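PDB 6AE2: Csm3 from Thermoplasma volcanium, which probably binds crRNA as a RAMP-family subunit of the type III-A CRISPR-Cas effector complex and may cleave target RNA. Local coordinates for residues 96-105 with 190-198. Sequence-based numbering, arbitrary orientation.
Sequences YKGKNGDDIV and EEEMIKCLK
Tyr96 meets the helix 190-205 at Lys195 and Cys196. Its CG lies anti to the backbone N (chi1 -168°), which carries the ring toward the helix. CE1 comes to 3.5 Å from CB of Cys196, and the thiol makes an oblique sulfur-aromatic contact, SG lying 4.5 Å from the ring centroid and 38° off the ring normal. The phenol oxygen reaches the helix surface, OH lying 3.3 Å from CG of Lys195, and the Lys195 chain runs aslant to the tyrosine side chain. Beyond Gly98, the side chains of Lys99 and Glu192 cross at about a right angle, CB of Lys99 lying 3.6 Å from CD of Glu192. Lys99 N is also near OE1 of Glu192, but the angle is too poor for a hydrogen bond. The end of the lysine chain leads away from Glu192, and NZ donates to OD1 of Asn100 (2.9 Å), a tentative bond since both side chains are poorly ordered. Asp102 ties the loop together through its side chain and its carbonyl: OD1 accepts from Asn100 N and, weakly, from Asn100 ND2, while the carbonyl O accepts from Gly98 N. Asp103 then N-caps the short helix 104-109. On the first turn, Ile104 extends CG1 anti to its backbone N (chi1 -175°), bringing CD1 over the backbone of helix 190-205, 3.6 Å from the carbonyl O of Glu192 and 3.8 Å from CG of Met193. Its CG2 fills in at the edge of the Tyr96 ring, in plane; CG2 of Ile104 and CG2 of Val105 both approach Cys196 SG from the side of the loop, each at 4.2 Å. No hydrogen bond crosses; packing joins the loop to the helix. Leu91 of helix 80-93 touches Tyr96, Val105 and Cys196, while Met193 and Leu197 pack the helix 190-205 onto strand 175-185 of the large antiparallel sheet and Ile194 reaches Tyr32 of strand 26-38.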
loop_
_atom_site.group_PDB
_atom_site.type_symbol
_atom_site.label_atom_id
_atom_site.label_comp_id
_atom_site.label_asym_id
_atom_site.label_seq_id
_atom_site.Cartn_x
_atom_site.Cartn_y
_atom_site.Cartn_z
ATOM N N TYR A 96 15.872 -2.573 -15.740
ATOM C CA TYR A 96 15.467 -1.537 -16.682
ATOM C C TYR A 96 16.695 -0.961 -17.372
ATOM O O TYR A 96 17.625 -0.484 -16.713
ATOM C CB TYR A 96 14.684 -0.430 -15.978
ATOM C CG TYR A 96 13.985 0.512 -16.940
ATOM C CD1 TYR A 96 14.661 1.584 -17.508
ATOM C CD2 TYR A 96 12.650 0.327 -17.282
ATOM C CE1 TYR A 96 14.032 2.443 -18.390
ATOM C CE2 TYR A 96 12.012 1.183 -18.162
ATOM C CZ TYR A 96 12.707 2.239 -18.712
ATOM O OH TYR A 96 12.077 3.093 -19.588
ATOM N N LYS A 97 16.698 -1.016 -18.699
ATOM C CA LYS A 97 17.701 -0.359 -19.518
ATOM C C LYS A 97 16.998 0.569 -20.500
ATOM O O LYS A 97 15.792 0.451 -20.744
ATOM C CB LYS A 97 18.578 -1.377 -20.263
ATOM C CG LYS A 97 18.916 -2.625 -19.454
ATOM C CD LYS A 97 20.321 -3.126 -19.778
ATOM C CE LYS A 97 20.355 -4.642 -19.917
ATOM N NZ LYS A 97 21.444 -5.094 -20.825
ATOM N N GLY A 98 17.759 1.505 -21.058
ATOM C CA GLY A 98 17.198 2.522 -21.920
ATOM C C GLY A 98 16.702 1.964 -23.245
ATOM O O GLY A 98 16.510 0.762 -23.433
ATOM N N LYS A 99 16.487 2.889 -24.187
ATOM C CA LYS A 99 16.035 2.507 -25.522
ATOM C C LYS A 99 17.006 1.538 -26.185
ATOM O O LYS A 99 16.592 0.693 -26.986
ATOM C CB LYS A 99 15.846 3.755 -26.383
ATOM C CG LYS A 99 14.858 3.589 -27.527
ATOM C CD LYS A 99 15.575 3.249 -28.823
ATOM C CE LYS A 99 16.605 4.310 -29.176
ATOM N NZ LYS A 99 17.558 3.830 -30.213
ATOM N N ASN A 100 18.295 1.649 -25.869
ATOM C CA ASN A 100 19.279 0.657 -26.280
ATOM C C ASN A 100 19.697 -0.154 -25.060
ATOM O O ASN A 100 18.845 -0.568 -24.267
ATOM C CB ASN A 100 20.482 1.335 -26.941
ATOM C CG ASN A 100 20.080 2.517 -27.808
ATOM O OD1 ASN A 100 19.796 2.363 -28.996
ATOM N ND2 ASN A 100 20.057 3.707 -27.215
ATOM N N GLY A 101 20.994 -0.385 -24.892
ATOM C CA GLY A 101 21.489 -1.041 -23.703
ATOM C C GLY A 101 21.961 -0.100 -22.618
ATOM O O GLY A 101 22.537 -0.556 -21.625
ATOM N N ASP A 102 21.715 1.199 -22.769
ATOM C CA ASP A 102 22.314 2.197 -21.894
ATOM C C ASP A 102 21.732 2.132 -20.485
ATOM O O ASP A 102 20.589 1.720 -20.272
ATOM C CB ASP A 102 22.117 3.599 -22.472
ATOM C CG ASP A 102 20.707 3.828 -22.985
ATOM O OD1 ASP A 102 20.241 3.040 -23.837
ATOM O OD2 ASP A 102 20.064 4.801 -22.539
ATOM N N ASP A 103 22.546 2.558 -19.517
ATOM C CA ASP A 103 22.147 2.587 -18.111
ATOM C C ASP A 103 21.509 3.942 -17.816
ATOM O O ASP A 103 22.104 4.835 -17.207
ATOM C CB ASP A 103 23.344 2.311 -17.210
ATOM C CG ASP A 103 22.939 1.847 -15.825
ATOM O OD1 ASP A 103 21.727 1.850 -15.521
ATOM O OD2 ASP A 103 23.836 1.478 -15.037
ATOM N N ILE A 104 20.262 4.093 -18.270
ATOM C CA ILE A 104 19.526 5.323 -18.005
ATOM C C ILE A 104 19.188 5.436 -16.524
ATOM O O ILE A 104 19.076 6.547 -15.988
ATOM C CB ILE A 104 18.266 5.388 -18.888
ATOM C CG1 ILE A 104 17.542 6.726 -18.705
ATOM C CG2 ILE A 104 17.336 4.217 -18.592
ATOM C CD1 ILE A 104 16.663 7.105 -19.874
ATOM N N VAL A 105 19.029 4.302 -15.839
ATOM C CA VAL A 105 18.767 4.324 -14.402
ATOM C C VAL A 105 19.916 5.001 -13.669
ATOM O O VAL A 105 19.711 5.923 -12.870
ATOM C CB VAL A 105 18.528 2.895 -13.878
ATOM C CG1 VAL A 105 18.605 2.861 -12.358
ATOM C CG2 VAL A 105 17.188 2.368 -14.363
ATOM N N GLU A 190 15.041 13.088 -23.592
ATOM C CA GLU A 190 14.026 13.497 -22.625
ATOM C C GLU A 190 12.892 12.483 -22.544
ATOM O O GLU A 190 12.438 12.126 -21.451
ATOM C CB GLU A 190 13.487 14.879 -22.997
ATOM C CG GLU A 190 12.350 15.364 -22.115
ATOM C CD GLU A 190 11.476 16.395 -22.803
ATOM O OE1 GLU A 190 11.989 17.480 -23.142
ATOM O OE2 GLU A 190 10.273 16.117 -23.005
ATOM N N GLU A 191 12.426 12.002 -23.700
ATOM C CA GLU A 191 11.293 11.082 -23.715
ATOM C C GLU A 191 11.634 9.771 -23.014
ATOM O O GLU A 191 10.790 9.191 -22.320
ATOM C CB GLU A 191 10.849 10.827 -25.156
ATOM C CG GLU A 191 9.949 9.614 -25.331
ATOM C CD GLU A 191 9.372 9.516 -26.729
ATOM O OE1 GLU A 191 9.274 8.388 -27.258
ATOM O OE2 GLU A 191 9.017 10.570 -27.298
ATOM N N GLU A 192 12.871 9.293 -23.172
ATOM C CA GLU A 192 13.271 8.057 -22.505
ATOM C C GLU A 192 13.395 8.255 -20.999
ATOM O O GLU A 192 13.058 7.354 -20.220
ATOM C CB GLU A 192 14.589 7.547 -23.089
ATOM C CG GLU A 192 14.439 6.769 -24.386
ATOM C CD GLU A 192 13.598 5.517 -24.225
ATOM O OE1 GLU A 192 13.924 4.688 -23.349
ATOM O OE2 GLU A 192 12.613 5.361 -24.977
ATOM N N MET A 193 13.873 9.424 -20.569
ATOM C CA MET A 193 14.039 9.677 -19.140
ATOM C C MET A 193 12.692 9.782 -18.438
ATOM O O MET A 193 12.496 9.206 -17.360
ATOM C CB MET A 193 14.859 10.947 -18.924
ATOM C CG MET A 193 16.304 10.833 -19.365
ATOM S SD MET A 193 17.244 12.276 -18.854
ATOM C CE MET A 193 16.867 13.349 -20.228
ATOM N N ILE A 194 11.753 10.527 -19.025
ATOM C CA ILE A 194 10.400 10.582 -18.479
ATOM C C ILE A 194 9.808 9.180 -18.408
ATOM O O ILE A 194 9.228 8.781 -17.391
ATOM C CB ILE A 194 9.517 11.524 -19.316
ATOM C CG1 ILE A 194 9.924 12.982 -19.099
ATOM C CG2 ILE A 194 8.044 11.314 -18.985
ATOM C CD1 ILE A 194 9.563 13.886 -20.258
ATOM N N LYS A 195 9.969 8.405 -19.485
ATOM C CA LYS A 195 9.433 7.050 -19.509
ATOM C C LYS A 195 10.045 6.196 -18.404
ATOM O O LYS A 195 9.327 5.482 -17.694
ATOM C CB LYS A 195 9.673 6.415 -20.879
ATOM C CG LYS A 195 9.659 4.897 -20.877
ATOM C CD LYS A 195 9.715 4.342 -22.291
ATOM C CE LYS A 195 9.660 2.823 -22.294
ATOM N NZ LYS A 195 10.592 2.243 -23.304
ATOM N N CYS A 196 11.368 6.266 -18.230
ATOM C CA CYS A 196 12.007 5.533 -17.143
ATOM C C CYS A 196 11.452 5.963 -15.789
ATOM O O CYS A 196 11.303 5.141 -14.878
ATOM C CB CYS A 196 13.520 5.737 -17.193
ATOM S SG CYS A 196 14.396 5.201 -15.707
ATOM N N LEU A 197 11.130 7.250 -15.644
ATOM C CA LEU A 197 10.532 7.732 -14.403
ATOM C C LEU A 197 9.105 7.221 -14.247
ATOM O O LEU A 197 8.705 6.794 -13.158
ATOM C CB LEU A 197 10.566 9.261 -14.370
ATOM C CG LEU A 197 9.946 9.974 -13.163
ATOM C CD1 LEU A 197 10.363 9.328 -11.846
ATOM C CD2 LEU A 197 10.303 11.455 -13.179
ATOM N N LYS A 198 8.324 7.253 -15.330
ATOM C CA LYS A 198 6.920 6.865 -15.248
ATOM C C LYS A 198 6.770 5.397 -14.864
ATOM O O LYS A 198 6.007 5.060 -13.948
ATOM C CB LYS A 198 6.214 7.148 -16.576
ATOM C CG LYS A 198 6.133 8.620 -16.957
ATOM C CD LYS A 198 4.785 9.221 -16.601
ATOM C CE LYS A 198 4.586 10.568 -17.282
ATOM N NZ LYS A 198 4.412 10.426 -18.755
#